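Local coordinates for designed protein (Trypanosoma brucei, PDB 6IEV) that is a designed protein with a thioredoxin-type fold, probably studied for how partly buried hydrophobic side chains support stability at high temperature, at residues Arg39-Pro48 and Pro68-Ser78. Residues are numbered along the deposited sequence; the frame is centred on the assembly and turned at random.
Sequences RISVIVFTLP and PDVDTYSVDTS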
loop_
_atom_site.group_PDB
_atom_site.type_symbol
_atom_site.label_atom_id
_atom_site.label_comp_id
_atom_site.label_asym_id
_atom_site.label_seq_id
_atom_site.Cartn_x
_atom_site.Cartn_y
_atom_site.Cartn_z
ATOM N N ARG A 39 13.109 8.403 11.829
ATOM C CA ARG A 39 12.259 7.986 10.728
ATOM C C ARG A 39 12.886 8.359 9.389
ATOM O O ARG A 39 13.816 9.160 9.303
ATOM C CB ARG A 39 10.876 8.619 10.846
ATOM C CG ARG A 39 10.114 8.185 12.087
ATOM C CD ARG A 39 9.049 9.200 12.496
ATOM N NE ARG A 39 7.948 9.290 11.533
ATOM C CZ ARG A 39 6.942 8.425 11.458
ATOM N NH1 ARG A 39 6.882 7.397 12.297
ATOM N NH2 ARG A 39 5.991 8.590 10.551
ATOM N N ILE A 40 12.387 7.728 8.339
ATOM C CA ILE A 40 12.813 8.020 6.980
ATOM C C ILE A 40 11.986 9.191 6.466
ATOM O O ILE A 40 10.750 9.185 6.553
ATOM C CB ILE A 40 12.666 6.786 6.082
ATOM C CG1 ILE A 40 13.709 5.735 6.478
ATOM C CG2 ILE A 40 12.776 7.160 4.610
ATOM C CD1 ILE A 40 13.851 4.635 5.465
ATOM N N SER A 41 12.673 10.216 5.973
ATOM C CA SER A 41 12.050 11.383 5.376
ATOM C C SER A 41 12.234 11.362 3.861
ATOM O O SER A 41 13.331 11.080 3.361
ATOM C CB SER A 41 12.658 12.667 5.956
ATOM O OG SER A 41 12.989 12.515 7.327
ATOM N N VAL A 42 11.180 11.703 3.133
ATOM C CA VAL A 42 11.244 11.867 1.686
ATOM C C VAL A 42 10.905 13.311 1.349
ATOM O O VAL A 42 9.822 13.796 1.699
ATOM C CB VAL A 42 10.267 10.927 0.970
ATOM C CG1 VAL A 42 10.383 11.148 -0.530
ATOM C CG2 VAL A 42 10.504 9.463 1.386
ATOM N N ILE A 43 11.812 13.999 0.663
ATOM C CA ILE A 43 11.660 15.423 0.375
ATOM C C ILE A 43 11.651 15.611 -1.129
ATOM O O ILE A 43 12.566 15.155 -1.821
ATOM C CB ILE A 43 12.784 16.266 1.003
ATOM C CG1 ILE A 43 13.029 15.835 2.444
ATOM C CG2 ILE A 43 12.461 17.758 0.906
ATOM C CD1 ILE A 43 14.503 15.890 2.809
ATOM N N VAL A 44 10.628 16.273 -1.633
ATOM C CA VAL A 44 10.580 16.652 -3.033
ATOM C C VAL A 44 10.936 18.136 -3.125
ATOM O O VAL A 44 10.366 18.973 -2.409
ATOM C CB VAL A 44 9.206 16.352 -3.659
ATOM C CG1 VAL A 44 8.114 17.222 -3.080
ATOM C CG2 VAL A 44 9.270 16.536 -5.156
ATOM N N PHE A 45 11.922 18.447 -3.958
ATOM C CA PHE A 45 12.314 19.823 -4.262
ATOM C C PHE A 45 11.722 20.188 -5.613
ATOM O O PHE A 45 12.126 19.618 -6.629
ATOM C CB PHE A 45 13.841 19.957 -4.317
ATOM C CG PHE A 45 14.520 19.765 -2.992
ATOM C CD1 PHE A 45 14.768 18.486 -2.498
ATOM C CD2 PHE A 45 14.909 20.864 -2.234
ATOM C CE1 PHE A 45 15.391 18.308 -1.265
ATOM C CE2 PHE A 45 15.529 20.701 -1.014
ATOM C CZ PHE A 45 15.770 19.426 -0.519
ATOM N N THR A 46 10.827 21.177 -5.639
ATOM C CA THR A 46 10.072 21.512 -6.842
ATOM C C THR A 46 10.097 23.010 -7.098
ATOM O O THR A 46 10.628 23.795 -6.311
ATOM C CB THR A 46 8.604 21.077 -6.764
ATOM O OG1 THR A 46 7.958 21.777 -5.692
ATOM C CG2 THR A 46 8.499 19.603 -6.552
ATOM N N LEU A 47 9.519 23.375 -8.240
ATOM C CA LEU A 47 9.162 24.719 -8.670
ATOM C C LEU A 47 7.654 24.905 -8.598
ATOM O O LEU A 47 6.908 23.920 -8.555
ATOM C CB LEU A 47 9.688 24.979 -10.085
ATOM C CG LEU A 47 11.154 25.387 -9.925
ATOM C CD1 LEU A 47 11.799 25.747 -11.256
ATOM C CD2 LEU A 47 11.289 26.528 -8.908
ATOM N N PRO A 48 7.153 26.163 -8.551
ATOM C CA PRO A 48 5.762 26.376 -8.118
ATOM C C PRO A 48 4.736 25.588 -8.916
ATOM O O PRO A 48 4.077 24.710 -8.339
ATOM C CB PRO A 48 5.562 27.887 -8.309
ATOM C CG PRO A 48 6.659 28.307 -9.250
ATOM C CD PRO A 48 7.810 27.442 -8.874
ATOM N N PRO A 68 4.250 3.544 6.849
ATOM C CA PRO A 68 3.930 4.044 8.185
ATOM C C PRO A 68 5.028 4.925 8.740
ATOM O O PRO A 68 4.764 6.006 9.277
ATOM C CB PRO A 68 3.767 2.755 9.003
ATOM C CG PRO A 68 4.620 1.707 8.269
ATOM C CD PRO A 68 4.923 2.232 6.878
ATOM N N ASP A 69 6.269 4.446 8.645
ATOM C CA ASP A 69 7.411 5.111 9.254
ATOM C C ASP A 69 8.095 6.091 8.313
ATOM O O ASP A 69 9.289 6.380 8.484
ATOM C CB ASP A 69 8.405 4.057 9.742
ATOM C CG ASP A 69 7.840 3.199 10.860
ATOM O OD1 ASP A 69 6.993 2.318 10.580
ATOM O OD2 ASP A 69 8.246 3.415 12.024
ATOM N N VAL A 70 7.369 6.625 7.335
ATOM C CA VAL A 70 7.946 7.490 6.317
ATOM C C VAL A 70 7.224 8.826 6.375
ATOM O O VAL A 70 5.989 8.865 6.371
ATOM C CB VAL A 70 7.862 6.851 4.920
ATOM C CG1 VAL A 70 7.918 7.902 3.841
ATOM C CG2 VAL A 70 9.007 5.872 4.757
ATOM N N ASP A 71 7.987 9.913 6.462
ATOM C CA ASP A 71 7.422 11.253 6.371
ATOM C C ASP A 71 7.821 11.890 5.048
ATOM O O ASP A 71 8.935 11.693 4.561
ATOM C CB ASP A 71 7.863 12.122 7.557
ATOM C CG ASP A 71 7.451 11.516 8.921
ATOM O OD1 ASP A 71 6.252 11.195 9.114
ATOM O OD2 ASP A 71 8.334 11.367 9.798
ATOM N N THR A 72 6.888 12.611 4.445
ATOM C CA THR A 72 7.104 13.216 3.146
ATOM C C THR A 72 7.047 14.728 3.287
ATOM O O THR A 72 6.216 15.259 4.031
ATOM C CB THR A 72 6.067 12.711 2.114
ATOM O OG1 THR A 72 4.736 13.096 2.499
ATOM C CG2 THR A 72 6.137 11.176 1.986
ATOM N N TYR A 73 7.908 15.414 2.532
ATOM C CA TYR A 73 8.044 16.863 2.614
ATOM C C TYR A 73 8.178 17.444 1.215
ATOM O O TYR A 73 8.649 16.776 0.286
ATOM C CB TYR A 73 9.253 17.274 3.476
ATOM C CG TYR A 73 9.196 16.722 4.897
ATOM C CD1 TYR A 73 8.468 17.380 5.894
ATOM C CD2 TYR A 73 9.859 15.540 5.236
ATOM C CE1 TYR A 73 8.411 16.891 7.187
ATOM C CE2 TYR A 73 9.800 15.033 6.533
ATOM C CZ TYR A 73 9.080 15.715 7.500
ATOM O OH TYR A 73 9.033 15.233 8.785
ATOM N N SER A 74 7.759 18.700 1.092
ATOM C CA SER A 74 7.795 19.458 -0.147
ATOM C C SER A 74 8.553 20.766 0.077
ATOM O O SER A 74 8.241 21.521 1.005
ATOM C CB SER A 74 6.363 19.774 -0.605
ATOM O OG SER A 74 6.365 20.238 -1.939
ATOM N N VAL A 75 9.503 21.076 -0.800
ATOM C CA VAL A 75 10.277 22.302 -0.664
ATOM C C VAL A 75 10.210 23.066 -1.978
ATOM O O VAL A 75 10.708 22.590 -3.002
ATOM C CB VAL A 75 11.731 22.017 -0.271
ATOM C CG1 VAL A 75 12.547 23.333 -0.327
ATOM C CG2 VAL A 75 11.768 21.370 1.114
ATOM N N ASP A 76 9.602 24.244 -1.955
ATOM C CA ASP A 76 9.577 25.074 -3.154
ATOM C C ASP A 76 10.910 25.815 -3.262
ATOM O O ASP A 76 11.152 26.765 -2.513
ATOM C CB ASP A 76 8.389 26.032 -3.093
ATOM C CG ASP A 76 8.428 27.117 -4.189
ATOM O OD1 ASP A 76 9.307 27.098 -5.088
ATOM O OD2 ASP A 76 7.579 28.029 -4.122
ATOM N N THR A 77 11.760 25.415 -4.217
ATOM C CA THR A 77 13.087 26.016 -4.308
ATOM C C THR A 77 13.045 27.489 -4.689
ATOM O O THR A 77 14.020 28.199 -4.420
ATOM C CB THR A 77 13.993 25.294 -5.315
ATOM O OG1 THR A 77 13.473 25.452 -6.638
ATOM C CG2 THR A 77 14.115 23.836 -4.972
ATOM N N SER A 78 11.965 27.966 -5.318
ATOM C CA SER A 78 11.958 29.365 -5.746
ATOM C C SER A 78 11.819 30.314 -4.566
ATOM O O SER A 78 12.144 31.494 -4.704
ATOM C CB SER A 78 10.840 29.634 -6.758
ATOM O OG SER A 78 9.609 29.839 -6.093
#
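V75, paired with F45 and diagonal to I43, touches both on one face of two adjacent parallel strands, one branch for each neighbour: CG2 of V75 is 3.7 Å from CG2 of I43, while CG1, with CB, rests against CD2 of F45, side by side with the ring. The branching explains the split, since chi1 of 172° sets CG1 anti to the backbone N and CG2 beside it. At the F45 rim, CG2 of T77 meets the ring near its plane. Farther back, the edge of the Y73 ring receives CB of S41, 3.8 Å from CE2. The other face carries I40, V42, V44, V70, T72 and S74. There V70 divides its methyls, CG1 reaching V42 CG2 at 3.9 Å and CG2 reaching I40 CG2 at 4.0 Å, and CG1 of V44 fits against OG of S74.

Parallel pairing runs from I40–V70 to T46–D76, with segment axes 21° apart. Its N-H...O bonds go in both directions, V42 N to D71 O at 2.7 Å and Y73 N to V42 O among them, ending with T77 N to T46 O. At the start, R39, bent at chi3 (68°), crosses D71 at about a right angle and forms a two-nitrogen salt bridge, NE to OD2 at 2.7 Å and NH2 to OD1 at 3.0 Å. NH2 also reaches P68 O on a lone pair. At the far end D76 OD1 accepts from N of S78 at 2.8 Å, an Asx turn, and also from OG of S78.

The strands belong to a right-handed beta-alpha-beta unit whose crossover is helix 53-66, with L60 touching V44 and T72. Helix 28-35 packs on the opposite face, against S41, I43, Y73 and V75; strand 94-99 flanks 40-46, and strand 23-24 flanks 70-76.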